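Local coordinates for protein 3-hydroxy-3-methylglutaryl-CoA lyase (Acinetobacter baumannii, PDB 6NDS) that is a lyase of the HMGL-like family with a TIM-barrel fold, and holds coenzyme A and a zinc ion in this structure, at residues S58-P62 with K63-N67; S169-E172 with H173-L177; R286-P289 with A290-G293. All coordinates share one frame; numbering follows the deposited sequence.

Contact 1: residues S58-P62 with K63-N67; sequences SFVSP and KAIPN. With COA (coenzyme A), chain B.
Ile65 N donates to Ser61 O at 3.0 Å in a nearly straight bond (165°), which folds the chain into a tight turn just after strand 53-58. The turn belongs to the loop that leaves the C-terminal end of this TIM-barrel strand, the end where such barrels carry their ligand sites. Ser61 adds an ST turn, though a loosely bonded one. With its hydroxyl anti to its own amide (chi1 169°), OG swings over the peptides that follow. Ser61 OG accepts one weak bond from Lys63 N at 3.1 Å and a longer one, also weak, from Ala64 N at 3.4 Å. Two donors thus converge on a single oxygen while the chain reverses.

Across the turn, Val60 and Ile65 pack at a slant, CG2 of the valine lying 3.7 Å from CB of the isoleucine. Their other branches serve the ligand. Val60 CG1 comes within 3.4 Å of O5P of coenzyme A, and Ile65 CG1 rests 3.6 Å from its C5P. The apolar pair therefore lines the slender chain of the ligand, and Ile65 also touches Phe250 and Gln28. A water between Val60 O and Ile65 O spans the two limbs of the loop, although more acceptors surround it than it has protons to give. Val60 O also receives Arg98 NH1.

Within this loop the polar bonds to the ligand come from the backbone; Arg123, Asn121 and Asn92 add others from elsewhere. Phe59 O accepts a bond of 3.0 Å from N6A, the amino nitrogen on the adenine ring of coenzyme A. Two residues on, Ser61 N points at a carbonyl oxygen of the same ligand, reaching O9P at 2.9 Å with an angle of 158° at the hydrogen.

Contact 2: residues S169-E172 with H173-L177; sequences SLVE and HYLKL
Tyr174 lies beside the preceding turn of its helix, with Val171 CA at the edge of its ring, near the ring plane. CB of the tyrosine sits 3.4 Å from Val171 O. Its CD2 approaches Leu170 O to 3.6 Å, and that same oxygen takes the helical bond from Tyr174 N at 3.0 Å. From here the ring runs inward until OH bonds to Thr149 O, so both ends of the side chain are fixed. Phe130 of helix 126-140 meets the tyrosine ring obliquely and stacks on the ring of His173, the residue just before it.

Leu175 leaves on another side. Its first torsion departs from the staggered values (chi1 -95°), and CD1 of Leu175 folds back over Val171 O at 3.6 Å. The touch between Leu175 CD1 and Val171 CG1 is looser, at 4.4 Å.

The outer face is polar. Lys176 presses CG to within 3.2 Å of Glu172 O, then bends at chi3 (-138°) and chi4 (96°), curling back along the helix instead of stretching into solvent. The curl delivers Lys176 NZ to a water at 2.7 Å, which in turn donates to Ser169 O at 2.9 Å, nearly two turns back. The carboxylate of Glu172 stays apart from this ammonium, so any attraction between the two charges acts at a distance.

Inward residues such as Val171 and Tyr174 meanwhile rest on Ile182, and Leu170 and Tyr174 on Val150: this is the amphipathic helix of a beta-alpha-beta crossover, joining strands 145-151 and 182-186 in the TIM barrel.

Contact 3: residues R286-P289 with A290-G293; sequences RTLP and ALLG
Leu288 meets both Leu291 and Leu292 on the buried side of a short helix, where Leu292 sits tightly on the Leu288 carbonyl. The backbone sets the pattern: Leu292 N donates to Leu288 O at 2.8 Å, lying almost on the extension of the carbonyl bond. CG of Leu292 sits 3.6 Å from the same oxygen, because its chi1 of -55° places CG beside the backbone N and faces it back along the helix. The leucine methyls meet only at van der Waals range or a little beyond. CD2 of Leu288 lies 4.3 Å from CD2 of Leu291 and 4.4 Å from CD1 of Leu292, so one branch of the first leucine serves two partners.

This apolar side belongs to helix 288-292, which follows the main run of barrel helices and lies against loops of the TIM barrel. Leu288 rests on Leu242 and Leu292 on Leu245, both in the chain that follows strand 237-240, while Val34 gives Leu292 a further neighbour.

Toward solvent the bonding slackens. Leu291 N reaches Thr287 O at 3.3 Å in a weak bond. One residue earlier, a water stands in for the direct link, accepting from Ala290 N at 3.0 Å and donating to Arg286 O at 2.8 Å. The methyl group of Ala290 lies on this exposed side. Arg286 takes no side-chain part in the contact; its NE bonds Ala301 O.

At the far end Gly293 swings to a positive phi of 83°, a turn in which it has no beta carbon to be jammed against Leu292 O. Gly293 N still finds Pro289 O, at 2.7 Å, approaching well tilted (30°) out of the carbonyl plane.

Along the chain the three contacts come in series, and in space they sit round one TIM barrel. Contact 1 follows strand 53-58, in the loop before helix 71-77. Contact 2 lies on helix 164-176, which joins strands 145-151 and 182-186 of the parallel sheet. Contact 3 lies on the short, late helix 288-292, against loops that include the chain after strand 237-240. None touches another. The centres of contacts 1 and 2 are about 26 Å apart and those of contacts 1 and 3 about 23 Å, whereas contacts 2 and 3 lie about 40 Å apart on opposite sides of the chain's centre. Contact 1 handles coenzyme A directly; the other two belong to the helical surroundings of the barrel.

Contact 1: residues S58-P62 with K63-N67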
# COMPACT_ATOMS: atom_id res chain seq x y z
N SER A 58 24.71 7.29 -9.27
CA SER A 58 24.86 6.61 -10.55
C SER A 58 26.03 7.21 -11.30
O SER A 58 26.38 8.38 -11.11
CB SER A 58 23.61 6.77 -11.44
OG SER A 58 22.49 6.16 -10.86
N PHE A 59 26.59 6.42 -12.20
CA PHE A 59 27.64 6.88 -13.11
C PHE A 59 27.13 6.71 -14.53
O PHE A 59 27.55 5.81 -15.25
CB PHE A 59 28.95 6.15 -12.81
CG PHE A 59 29.47 6.46 -11.44
CD1 PHE A 59 30.28 7.57 -11.23
CD2 PHE A 59 29.08 5.70 -10.35
CE1 PHE A 59 30.73 7.89 -9.96
CE2 PHE A 59 29.51 6.03 -9.06
CZ PHE A 59 30.35 7.12 -8.88
N VAL A 60 26.20 7.59 -14.91
CA VAL A 60 25.49 7.51 -16.18
C VAL A 60 25.65 8.84 -16.91
O VAL A 60 26.17 9.81 -16.37
CB VAL A 60 23.99 7.18 -15.97
CG1 VAL A 60 23.83 5.83 -15.27
CG2 VAL A 60 23.30 8.28 -15.16
N SER A 61 25.20 8.85 -18.16
CA SER A 61 25.30 10.05 -18.98
C SER A 61 24.63 11.22 -18.28
O SER A 61 23.49 11.09 -17.82
CB SER A 61 24.65 9.82 -20.34
OG SER A 61 24.53 11.05 -21.04
N PRO A 62 25.29 12.38 -18.19
CA PRO A 62 24.59 13.55 -17.65
C PRO A 62 23.49 14.05 -18.57
O PRO A 62 22.61 14.78 -18.10
CB PRO A 62 25.72 14.59 -17.51
CG PRO A 62 26.69 14.20 -18.58
CD PRO A 62 26.65 12.69 -18.63
N LYS A 63 23.51 13.67 -19.85
CA LYS A 63 22.39 14.02 -20.73
C LYS A 63 21.17 13.18 -20.41
O LYS A 63 20.03 13.65 -20.55
CB LYS A 63 22.79 13.84 -22.20
CG LYS A 63 23.87 14.80 -22.67
CD LYS A 63 24.18 14.56 -24.14
CE LYS A 63 25.24 15.52 -24.65
NZ LYS A 63 25.46 15.35 -26.12
N ALA A 64 21.38 11.93 -19.99
CA ALA A 64 20.29 11.04 -19.63
C ALA A 64 19.70 11.39 -18.26
O ALA A 64 18.48 11.46 -18.11
CB ALA A 64 20.78 9.59 -19.63
N ILE A 65 20.55 11.58 -17.26
CA ILE A 65 20.09 11.78 -15.88
C ILE A 65 20.85 12.96 -15.29
O ILE A 65 21.79 12.77 -14.52
CB ILE A 65 20.29 10.51 -15.04
CG1 ILE A 65 19.66 9.29 -15.72
CG2 ILE A 65 19.72 10.67 -13.61
CD1 ILE A 65 18.13 9.23 -15.62
N PRO A 66 20.47 14.19 -15.64
CA PRO A 66 21.23 15.35 -15.13
C PRO A 66 21.21 15.48 -13.62
O PRO A 66 22.16 16.02 -13.05
CB PRO A 66 20.55 16.55 -15.81
CG PRO A 66 19.27 16.04 -16.36
CD PRO A 66 19.46 14.58 -16.63
N ASN A 67 20.17 14.97 -12.95
CA ASN A 67 20.09 15.10 -11.50
C ASN A 67 21.19 14.35 -10.75
O ASN A 67 21.44 14.66 -9.58
CB ASN A 67 18.74 14.59 -10.99
CG ASN A 67 17.66 15.63 -11.05
OD1 ASN A 67 17.93 16.83 -11.16
ND2 ASN A 67 16.42 15.17 -10.95
N1A COA B . 28.79 8.19 -17.81
C2A COA B . 29.05 9.39 -18.36
N3A COA B . 29.24 9.70 -19.64
C4A COA B . 29.12 8.61 -20.42
C5A COA B . 28.85 7.32 -20.00
C6A COA B . 28.67 7.11 -18.62
N6A COA B . 28.42 5.92 -18.08
N7A COA B . 28.82 6.46 -21.09
C8A COA B . 29.06 7.23 -22.13
N9A COA B . 29.26 8.55 -21.78
C1B COA B . 29.58 9.67 -22.66
C2B COA B . 30.84 9.47 -23.50
O2B COA B . 32.05 9.70 -22.82
C3B COA B . 30.55 10.45 -24.63
O3B COA B . 30.67 11.80 -24.17
P3B COA B . 30.86 12.81 -25.42
O7A COA B . 29.48 13.14 -25.97
O8A COA B . 31.71 12.07 -26.43
O9A COA B . 31.57 14.03 -24.87
C4B COA B . 29.11 10.07 -24.91
O4B COA B . 28.53 9.87 -23.59
C5B COA B . 29.02 8.77 -25.67
O5B COA B . 27.65 8.46 -25.94
P1A COA B . 27.30 6.94 -26.28
O1A COA B . 28.39 6.05 -25.80
O2A COA B . 26.82 6.84 -27.69
O3A COA B . 26.06 6.77 -25.28
P2A COA B . 24.57 7.34 -25.31
O4A COA B . 23.80 6.58 -26.34
O5A COA B . 24.59 8.83 -25.37
O6A COA B . 24.10 6.92 -23.84
CBP COA B . 24.14 5.53 -21.90
CCP COA B . 24.19 5.54 -23.42
CDP COA B . 24.04 4.09 -21.38
CEP COA B . 25.43 6.17 -21.36
CAP COA B . 22.92 6.34 -21.47
OAP COA B . 21.78 5.86 -22.16
C9P COA B . 22.65 6.28 -19.97
O9P COA B . 23.39 6.86 -19.18
N8P COA B . 21.59 5.59 -19.59
C7P COA B . 21.27 5.34 -18.19
C6P COA B . 20.03 6.08 -17.77
C5P COA B . 19.59 5.70 -16.37
O5P COA B . 20.39 5.71 -15.44
N4P COA B . 18.30 5.38 -16.22
C3P COA B . 17.66 5.16 -14.93
C2P COA B . 18.31 4.04 -14.15
S1P COA B . 18.41 2.51 -15.11
O HOH W 1 24.40 11.76 -14.74

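Contact 2: residues S169-E172 with H173-L177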
# COMPACT_ATOMS: atom_id res chain seq x y z
N SER A 169 17.03 -16.52 -17.99
CA SER A 169 18.19 -16.57 -18.88
C SER A 169 19.15 -15.42 -18.59
O SER A 169 20.38 -15.60 -18.63
CB SER A 169 17.73 -16.53 -20.34
OG SER A 169 18.83 -16.48 -21.22
N LEU A 170 18.62 -14.23 -18.30
CA LEU A 170 19.47 -13.09 -17.98
C LEU A 170 20.16 -13.29 -16.64
O LEU A 170 21.35 -12.98 -16.49
CB LEU A 170 18.65 -11.81 -17.99
CG LEU A 170 18.04 -11.47 -19.35
CD1 LEU A 170 16.98 -10.38 -19.20
CD2 LEU A 170 19.11 -11.05 -20.34
N VAL A 171 19.44 -13.80 -15.64
CA VAL A 171 20.07 -14.13 -14.36
C VAL A 171 21.21 -15.12 -14.58
O VAL A 171 22.31 -14.96 -14.04
CB VAL A 171 19.03 -14.68 -13.37
CG1 VAL A 171 19.75 -15.24 -12.14
CG2 VAL A 171 18.04 -13.59 -12.98
N GLU A 172 20.96 -16.17 -15.37
CA GLU A 172 22.01 -17.16 -15.63
C GLU A 172 23.21 -16.53 -16.32
O GLU A 172 24.36 -16.93 -16.07
CB GLU A 172 21.44 -18.31 -16.46
CG GLU A 172 20.47 -19.20 -15.70
CD GLU A 172 19.90 -20.31 -16.57
OE1 GLU A 172 19.71 -21.43 -16.05
OE2 GLU A 172 19.63 -20.06 -17.76
N HIS A 173 22.98 -15.56 -17.20
CA HIS A 173 24.10 -14.90 -17.87
C HIS A 173 24.95 -14.11 -16.87
O HIS A 173 26.18 -14.12 -16.94
CB HIS A 173 23.58 -13.99 -18.98
CG HIS A 173 24.61 -13.61 -20.00
ND1 HIS A 173 25.97 -13.74 -19.78
CD2 HIS A 173 24.48 -13.10 -21.25
CE1 HIS A 173 26.62 -13.33 -20.85
NE2 HIS A 173 25.74 -12.94 -21.76
N TYR A 174 24.30 -13.42 -15.92
CA TYR A 174 25.04 -12.78 -14.84
C TYR A 174 25.89 -13.80 -14.09
O TYR A 174 27.07 -13.55 -13.81
CB TYR A 174 24.07 -12.08 -13.90
CG TYR A 174 23.69 -10.67 -14.27
CD1 TYR A 174 24.65 -9.70 -14.57
CD2 TYR A 174 22.35 -10.28 -14.28
CE1 TYR A 174 24.27 -8.39 -14.88
CE2 TYR A 174 21.97 -9.00 -14.59
CZ TYR A 174 22.93 -8.05 -14.90
OH TYR A 174 22.54 -6.76 -15.19
N LEU A 175 25.31 -14.95 -13.74
CA LEU A 175 26.05 -15.98 -13.01
C LEU A 175 27.24 -16.47 -13.81
O LEU A 175 28.31 -16.75 -13.24
CB LEU A 175 25.13 -17.15 -12.66
CG LEU A 175 24.46 -17.15 -11.28
CD1 LEU A 175 23.95 -15.80 -10.90
CD2 LEU A 175 23.33 -18.16 -11.24
N LYS A 176 27.09 -16.59 -15.13
CA LYS A 176 28.19 -17.06 -15.97
C LYS A 176 29.37 -16.10 -15.91
O LYS A 176 30.53 -16.54 -16.03
CB LYS A 176 27.71 -17.24 -17.41
CG LYS A 176 26.73 -18.38 -17.60
CD LYS A 176 26.51 -18.71 -19.06
CE LYS A 176 25.04 -18.97 -19.36
NZ LYS A 176 24.37 -17.74 -19.90
N LEU A 177 29.11 -14.81 -15.73
CA LEU A 177 30.15 -13.81 -15.52
C LEU A 177 30.67 -13.79 -14.08
O LEU A 177 31.49 -12.93 -13.76
CB LEU A 177 29.63 -12.43 -15.89
CG LEU A 177 29.29 -12.18 -17.37
CD1 LEU A 177 28.90 -10.72 -17.57
CD2 LEU A 177 30.48 -12.54 -18.23
O HOH W 2 21.80 -17.17 -20.54

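Contact 3: residues R286-P289 with A290-G293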
# COMPACT_ATOMS: atom_id res chain seq x y z
N ARG A 286 10.69 13.19 7.53
CA ARG A 286 9.90 14.40 7.68
C ARG A 286 10.67 15.67 7.32
O ARG A 286 10.05 16.73 7.20
CB ARG A 286 9.34 14.48 9.10
CG ARG A 286 8.23 13.43 9.33
CD ARG A 286 7.80 13.31 10.80
NE ARG A 286 6.52 12.62 10.92
CZ ARG A 286 6.00 12.18 12.06
NH1 ARG A 286 6.67 12.34 13.20
NH2 ARG A 286 4.82 11.58 12.06
N THR A 287 12.00 15.59 7.12
CA THR A 287 12.75 16.73 6.61
C THR A 287 12.71 16.84 5.10
O THR A 287 13.17 17.85 4.56
CB THR A 287 14.22 16.68 7.07
OG1 THR A 287 14.93 15.67 6.33
CG2 THR A 287 14.31 16.39 8.56
N LEU A 288 12.15 15.84 4.39
CA LEU A 288 12.18 15.88 2.93
C LEU A 288 11.34 17.00 2.32
O LEU A 288 11.79 17.63 1.35
CB LEU A 288 11.75 14.53 2.35
CG LEU A 288 12.75 13.39 2.50
CD1 LEU A 288 12.12 12.09 2.00
CD2 LEU A 288 14.05 13.70 1.73
N PRO A 289 10.12 17.30 2.81
CA PRO A 289 9.36 18.40 2.19
C PRO A 289 10.13 19.71 2.17
O PRO A 289 10.08 20.44 1.17
CB PRO A 289 8.09 18.48 3.05
CG PRO A 289 7.91 17.09 3.52
CD PRO A 289 9.30 16.57 3.79
N ALA A 290 10.86 20.02 3.24
CA ALA A 290 11.64 21.25 3.25
C ALA A 290 12.79 21.18 2.25
O ALA A 290 13.17 22.21 1.67
CB ALA A 290 12.18 21.51 4.66
N LEU A 291 13.35 19.99 2.04
CA LEU A 291 14.47 19.86 1.11
C LEU A 291 14.01 19.94 -0.34
O LEU A 291 14.63 20.62 -1.16
CB LEU A 291 15.19 18.53 1.36
CG LEU A 291 16.36 18.19 0.43
CD1 LEU A 291 17.50 19.20 0.59
CD2 LEU A 291 16.84 16.78 0.71
N LEU A 292 12.90 19.28 -0.66
CA LEU A 292 12.46 19.12 -2.03
C LEU A 292 11.35 20.08 -2.43
O LEU A 292 11.10 20.24 -3.63
CB LEU A 292 11.96 17.69 -2.25
CG LEU A 292 12.93 16.56 -1.89
CD1 LEU A 292 12.27 15.19 -2.00
CD2 LEU A 292 14.17 16.66 -2.76
N GLY A 293 10.69 20.71 -1.47
CA GLY A 293 9.64 21.66 -1.79
C GLY A 293 8.29 21.06 -2.06
O GLY A 293 7.40 21.76 -2.57
O HOH W 3 10.32 19.26 6.13